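Local coordinates for protein glycoside Hydrolase (PDB 5T9X) that is a family 16 glycoside hydrolase of a gut Bacteroides, probably cleaving agarose or related red-algal galactans with its beta-sandwich catalytic domain, at residues A[219-232]-A[280-293]. Numbering follows the deposited sequence.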
loop_
_atom_site.group_PDB
_atom_site.type_symbol
_atom_site.label_atom_id
_atom_site.label_comp_id
_atom_site.label_asym_id
_atom_site.label_seq_id
_atom_site.Cartn_x
_atom_site.Cartn_y
_atom_site.Cartn_z
ATOM N N HIS A 219 -2.496 -2.297 -10.246
ATOM C CA HIS A 219 -3.770 -1.634 -10.048
ATOM C C HIS A 219 -4.852 -2.674 -10.306
ATOM O O HIS A 219 -4.557 -3.711 -10.912
ATOM C CB HIS A 219 -3.890 -0.423 -10.999
ATOM C CG HIS A 219 -4.210 -0.780 -12.404
ATOM N ND1 HIS A 219 -3.245 -1.089 -13.327
ATOM C CD2 HIS A 219 -5.392 -0.843 -13.058
ATOM C CE1 HIS A 219 -3.818 -1.343 -14.493
ATOM N NE2 HIS A 219 -5.122 -1.199 -14.355
ATOM N N HIS A 220 -6.067 -2.418 -9.842
ATOM C CA HIS A 220 -7.171 -3.316 -10.099
ATOM C C HIS A 220 -8.368 -2.519 -10.604
ATOM O O HIS A 220 -8.559 -1.358 -10.226
ATOM C CB HIS A 220 -7.601 -4.079 -8.843
ATOM C CG HIS A 220 -6.534 -4.940 -8.244
ATOM N ND1 HIS A 220 -6.531 -6.317 -8.352
ATOM C CD2 HIS A 220 -5.439 -4.624 -7.513
ATOM C CE1 HIS A 220 -5.476 -6.807 -7.729
ATOM N NE2 HIS A 220 -4.790 -5.800 -7.215
ATOM N N VAL A 221 -9.176 -3.174 -11.435
ATOM C CA VAL A 221 -10.503 -2.721 -11.771
ATOM C C VAL A 221 -11.455 -3.882 -11.448
ATOM O O VAL A 221 -11.126 -5.018 -11.727
ATOM C CB VAL A 221 -10.564 -2.331 -13.245
ATOM C CG1 VAL A 221 -11.952 -1.866 -13.586
ATOM C CG2 VAL A 221 -9.636 -1.174 -13.501
ATOM N N PHE A 222 -12.612 -3.587 -10.863
ATOM C CA PHE A 222 -13.555 -4.604 -10.402
ATOM C C PHE A 222 -14.954 -4.366 -10.902
ATOM O O PHE A 222 -15.371 -3.224 -11.077
ATOM C CB PHE A 222 -13.705 -4.636 -8.876
ATOM C CG PHE A 222 -12.417 -4.758 -8.109
ATOM C CD1 PHE A 222 -11.904 -5.995 -7.781
ATOM C CD2 PHE A 222 -11.767 -3.625 -7.624
ATOM C CE1 PHE A 222 -10.738 -6.113 -7.033
ATOM C CE2 PHE A 222 -10.602 -3.738 -6.883
ATOM C CZ PHE A 222 -10.082 -4.991 -6.591
ATOM N N ILE A 223 -15.680 -5.458 -11.105
ATOM C CA ILE A 223 -17.134 -5.434 -11.130
ATOM C C ILE A 223 -17.546 -6.052 -9.801
ATOM O O ILE A 223 -17.055 -7.104 -9.435
ATOM C CB ILE A 223 -17.742 -6.299 -12.245
ATOM C CG1 ILE A 223 -17.133 -6.002 -13.618
ATOM C CG2 ILE A 223 -19.264 -6.113 -12.269
ATOM C CD1 ILE A 223 -17.650 -4.749 -14.259
ATOM N N ARG A 224 -18.480 -5.436 -9.105
ATOM C CA ARG A 224 -18.852 -5.919 -7.777
ATOM C C ARG A 224 -19.710 -7.207 -7.730
ATOM O O ARG A 224 -19.463 -8.086 -6.867
ATOM C CB ARG A 224 -19.463 -4.770 -6.955
ATOM C CG ARG A 224 -18.364 -3.826 -6.464
ATOM C CD ARG A 224 -17.572 -4.517 -5.343
ATOM N NE ARG A 224 -16.107 -4.477 -5.471
ATOM C CZ ARG A 224 -15.281 -5.214 -4.723
ATOM N NH1 ARG A 224 -13.957 -5.108 -4.872
ATOM N NH2 ARG A 224 -15.769 -6.080 -3.824
ATOM N N ASP A 225 -20.667 -7.337 -8.657
ATOM C CA ASP A 225 -21.711 -8.395 -8.574
ATOM C C ASP A 225 -22.367 -8.717 -9.926
ATOM O O ASP A 225 -23.201 -7.946 -10.376
ATOM C CB ASP A 225 -22.812 -7.965 -7.576
ATOM C CG ASP A 225 -23.802 -9.096 -7.240
ATOM O OD1 ASP A 225 -23.644 -10.237 -7.759
ATOM O OD2 ASP A 225 -24.741 -8.826 -6.442
ATOM N N PRO A 226 -22.045 -9.845 -10.564
ATOM C CA PRO A 226 -21.094 -10.878 -10.078
ATOM C C PRO A 226 -19.606 -10.453 -10.115
ATOM O O PRO A 226 -19.180 -9.799 -11.058
ATOM C CB PRO A 226 -21.339 -12.045 -11.054
ATOM C CG PRO A 226 -21.858 -11.398 -12.314
ATOM C CD PRO A 226 -22.362 -10.017 -11.995
ATOM N N PHE A 227 -18.842 -10.873 -9.116
ATOM C CA PHE A 227 -17.512 -10.339 -8.852
ATOM C C PHE A 227 -16.452 -10.721 -9.869
ATOM O O PHE A 227 -16.242 -11.900 -10.134
ATOM C CB PHE A 227 -17.038 -10.806 -7.487
ATOM C CG PHE A 227 -15.658 -10.320 -7.110
ATOM C CD1 PHE A 227 -15.472 -9.027 -6.621
ATOM C CD2 PHE A 227 -14.552 -11.165 -7.218
ATOM C CE1 PHE A 227 -14.202 -8.590 -6.250
ATOM C CE2 PHE A 227 -13.279 -10.733 -6.861
ATOM C CZ PHE A 227 -13.102 -9.446 -6.371
ATOM N N GLN A 228 -15.768 -9.722 -10.411
ATOM C CA GLN A 228 -14.601 -9.956 -11.254
ATOM C C GLN A 228 -13.509 -8.925 -10.949
ATOM O O GLN A 228 -13.800 -7.757 -10.666
ATOM C CB GLN A 228 -14.949 -9.859 -12.717
ATOM C CG GLN A 228 -15.994 -10.835 -13.205
ATOM C CD GLN A 228 -16.355 -10.545 -14.658
ATOM O OE1 GLN A 228 -15.568 -10.840 -15.582
ATOM N NE2 GLN A 228 -17.530 -9.916 -14.865
ATOM N N ASP A 229 -12.264 -9.389 -11.051
ATOM C CA ASP A 229 -11.051 -8.674 -10.668
ATOM C C ASP A 229 -10.180 -8.686 -11.903
ATOM O O ASP A 229 -9.916 -9.740 -12.449
ATOM C CB ASP A 229 -10.374 -9.451 -9.502
ATOM C CG ASP A 229 -9.010 -8.834 -9.004
ATOM O OD1 ASP A 229 -8.638 -7.708 -9.378
ATOM O OD2 ASP A 229 -8.297 -9.487 -8.197
ATOM N N TYR A 230 -9.762 -7.525 -12.377
ATOM C CA TYR A 230 -8.646 -7.451 -13.332
ATOM C C TYR A 230 -7.455 -6.736 -12.724
ATOM O O TYR A 230 -7.613 -5.716 -12.106
ATOM C CB TYR A 230 -9.029 -6.726 -14.600
ATOM C CG TYR A 230 -7.824 -6.395 -15.417
ATOM C CD1 TYR A 230 -7.301 -7.313 -16.299
ATOM C CD2 TYR A 230 -7.154 -5.174 -15.254
ATOM C CE1 TYR A 230 -6.174 -7.013 -17.058
ATOM C CE2 TYR A 230 -6.018 -4.874 -15.978
ATOM C CZ TYR A 230 -5.528 -5.791 -16.887
ATOM O OH TYR A 230 -4.412 -5.500 -17.633
ATOM N N GLN A 231 -6.266 -7.285 -12.940
ATOM C CA GLN A 231 -5.016 -6.545 -12.773
ATOM C C GLN A 231 -4.062 -6.923 -13.888
ATOM O O GLN A 231 -4.231 -7.958 -14.515
ATOM C CB GLN A 231 -4.368 -6.848 -11.435
ATOM C CG GLN A 231 -3.993 -8.314 -11.211
ATOM C CD GLN A 231 -3.180 -8.568 -9.936
ATOM O OE1 GLN A 231 -2.566 -7.670 -9.352
ATOM N NE2 GLN A 231 -3.156 -9.807 -9.520
ATOM N N PRO A 232 -3.039 -6.101 -14.124
ATOM C CA PRO A 232 -1.986 -6.551 -15.024
ATOM C C PRO A 232 -1.255 -7.775 -14.468
ATOM O O PRO A 232 -1.138 -7.960 -13.267
ATOM C CB PRO A 232 -1.058 -5.340 -15.116
ATOM C CG PRO A 232 -1.896 -4.179 -14.713
ATOM C CD PRO A 232 -2.778 -4.736 -13.634
ATOM N N ASN A 280 -5.438 -1.519 -23.349
ATOM C CA ASN A 280 -5.105 -2.929 -23.346
ATOM C C ASN A 280 -4.490 -3.437 -22.030
ATOM O O ASN A 280 -4.627 -4.616 -21.687
ATOM C CB ASN A 280 -4.187 -3.262 -24.517
ATOM C CG ASN A 280 -4.169 -4.749 -24.825
ATOM O OD1 ASN A 280 -3.115 -5.387 -24.795
ATOM N ND2 ASN A 280 -5.340 -5.311 -25.110
ATOM N N ILE A 281 -3.827 -2.562 -21.294
ATOM C CA ILE A 281 -3.251 -2.950 -20.017
ATOM C C ILE A 281 -3.984 -2.329 -18.817
ATOM O O ILE A 281 -3.947 -2.900 -17.708
ATOM C CB ILE A 281 -1.723 -2.711 -20.008
ATOM C CG1 ILE A 281 -1.090 -3.343 -18.755
ATOM C CG2 ILE A 281 -1.402 -1.234 -20.099
ATOM C CD1 ILE A 281 0.411 -3.510 -18.820
ATOM N N ILE A 282 -4.657 -1.193 -19.015
ATOM C CA ILE A 282 -5.450 -0.602 -17.947
ATOM C C ILE A 282 -6.771 -1.348 -17.676
ATOM O O ILE A 282 -7.137 -1.589 -16.527
ATOM C CB ILE A 282 -5.766 0.880 -18.257
ATOM C CG1 ILE A 282 -4.476 1.698 -18.261
ATOM C CG2 ILE A 282 -6.758 1.482 -17.236
ATOM C CD1 ILE A 282 -3.867 1.979 -16.904
ATOM N N ASP A 283 -7.520 -1.617 -18.728
ATOM C CA ASP A 283 -8.881 -2.154 -18.597
ATOM C C ASP A 283 -9.275 -2.902 -19.876
ATOM O O ASP A 283 -10.216 -2.488 -20.566
ATOM C CB ASP A 283 -9.892 -1.023 -18.303
ATOM C CG ASP A 283 -11.323 -1.542 -18.087
ATOM O OD1 ASP A 283 -11.451 -2.717 -17.649
ATOM O OD2 ASP A 283 -12.320 -0.791 -18.367
ATOM N N PRO A 284 -8.545 -3.982 -20.210
ATOM C CA PRO A 284 -8.814 -4.680 -21.488
ATOM C C PRO A 284 -10.176 -5.401 -21.575
ATOM O O PRO A 284 -10.663 -5.618 -22.678
ATOM C CB PRO A 284 -7.642 -5.674 -21.615
ATOM C CG PRO A 284 -7.186 -5.895 -20.196
ATOM C CD PRO A 284 -7.415 -4.581 -19.476
ATOM N N ASN A 285 -10.760 -5.742 -20.431
ATOM C CA ASN A 285 -12.064 -6.399 -20.342
ATOM C C ASN A 285 -13.223 -5.424 -20.218
ATOM O O ASN A 285 -14.352 -5.866 -20.045
ATOM C CB ASN A 285 -12.105 -7.334 -19.126
ATOM C CG ASN A 285 -11.043 -8.406 -19.189
ATOM O OD1 ASN A 285 -10.984 -9.120 -20.163
ATOM N ND2 ASN A 285 -10.193 -8.511 -18.163
ATOM N N ASP A 286 -12.965 -4.112 -20.279
ATOM C CA ASP A 286 -14.034 -3.089 -20.233
ATOM C C ASP A 286 -14.853 -3.030 -18.917
ATOM O O ASP A 286 -16.003 -2.623 -18.911
ATOM C CB ASP A 286 -14.956 -3.246 -21.460
ATOM C CG ASP A 286 -15.603 -1.932 -21.899
ATOM O OD1 ASP A 286 -14.886 -0.896 -21.992
ATOM O OD2 ASP A 286 -16.836 -1.945 -22.170
ATOM N N PHE A 287 -14.239 -3.346 -17.787
ATOM C CA PHE A 287 -14.936 -3.218 -16.512
ATOM C C PHE A 287 -15.309 -1.775 -16.121
ATOM O O PHE A 287 -16.274 -1.583 -15.378
ATOM C CB PHE A 287 -14.130 -3.849 -15.370
ATOM C CG PHE A 287 -13.906 -5.341 -15.489
ATOM C CD1 PHE A 287 -14.525 -6.126 -16.477
ATOM C CD2 PHE A 287 -13.070 -5.965 -14.572
ATOM C CE1 PHE A 287 -14.287 -7.481 -16.554
ATOM C CE2 PHE A 287 -12.824 -7.322 -14.642
ATOM C CZ PHE A 287 -13.427 -8.089 -15.642
ATOM N N THR A 288 -14.571 -0.781 -16.619
ATOM C CA THR A 288 -14.898 0.641 -16.425
ATOM C C THR A 288 -15.781 1.247 -17.515
ATOM O O THR A 288 -16.052 2.453 -17.494
ATOM C CB THR A 288 -13.605 1.513 -16.367
ATOM O OG1 THR A 288 -12.958 1.548 -17.651
ATOM C CG2 THR A 288 -12.655 0.984 -15.304
ATOM N N LYS A 289 -16.168 0.433 -18.498
ATOM C CA LYS A 289 -17.020 0.874 -19.608
ATOM C C LYS A 289 -16.385 2.055 -20.340
ATOM O O LYS A 289 -17.085 2.988 -20.723
ATOM C CB LYS A 289 -18.456 1.189 -19.114
ATOM C CG LYS A 289 -19.148 -0.010 -18.458
ATOM C CD LYS A 289 -20.451 0.349 -17.736
ATOM N N GLY A 290 -15.056 2.009 -20.490
ATOM C CA GLY A 290 -14.251 3.028 -21.175
ATOM C C GLY A 290 -13.788 4.238 -20.361
ATOM O O GLY A 290 -13.019 5.066 -20.878
ATOM N N THR A 291 -14.255 4.395 -19.117
ATOM C CA THR A 291 -13.829 5.561 -18.314
ATOM C C THR A 291 -12.343 5.519 -17.940
ATOM O O THR A 291 -11.750 6.565 -17.795
ATOM C CB THR A 291 -14.632 5.751 -17.002
ATOM O OG1 THR A 291 -14.467 4.606 -16.156
ATOM C CG2 THR A 291 -16.098 5.974 -17.276
ATOM N N GLY A 292 -11.768 4.309 -17.799
ATOM C CA GLY A 292 -10.446 4.116 -17.231
ATOM C C GLY A 292 -10.443 4.376 -15.740
ATOM O O GLY A 292 -11.510 4.336 -15.071
ATOM N N LEU A 293 -9.241 4.608 -15.218
ATOM C CA LEU A 293 -9.050 4.957 -13.820
ATOM C C LEU A 293 -9.397 6.430 -13.627
ATOM O O LEU A 293 -8.555 7.306 -13.796
ATOM C CB LEU A 293 -7.612 4.704 -13.375
ATOM C CG LEU A 293 -7.196 3.223 -13.392
ATOM C CD1 LEU A 293 -5.673 3.076 -13.299
ATOM C CD2 LEU A 293 -7.895 2.469 -12.278
#
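Hydrogen bonds from His219 and Tyr230, and apolar packing of Val221 and Ile223 on Phe287, join one face of a beta hairpin to the turn-rich loop after helix 279-282. The hairpin, strands 215-224 and 227-239, ends one sheet of the beta-jelly-roll sandwich expected for family 16. The loop follows strand 271-277 of the other sheet, so the contact bridges the two. Two side-chain hydrogen bonds cross it, both to carbonyls at the helix end. His219 NE2 gives a nearly straight bond to Ile282 O (3.0 Å, 179°), in the ring plane and on a carbonyl lone pair. Tyr230 OH donates to Ile281 O at 2.6 Å, from above the carbonyl plane. Pro284 CD lies over one face of the tyrosine ring, 3.7 Å from its centroid, as a CH-pi contact. A leucine in place of Tyr230 would probably leave Ile281 O without this donor and Pro284 without its aromatic face.

Farther along the hairpin, Phe287 adds the largest buried surface. Ile223 CG1 sits over one face of its ring, 4.0 Å from the centroid, while Val221 O lies at the ring edge. Val221 CG1, anti to the backbone N (chi1 180°), reaches Phe287 CB and Thr288 CG2. Within the loop, Asp283 ties down the turn: OD1 accepts from Phe287 N. Its OD2 takes both Thr288 N and Thr288 OG1 from the same face of the carboxylate, the hydroxyl at 2.5 Å.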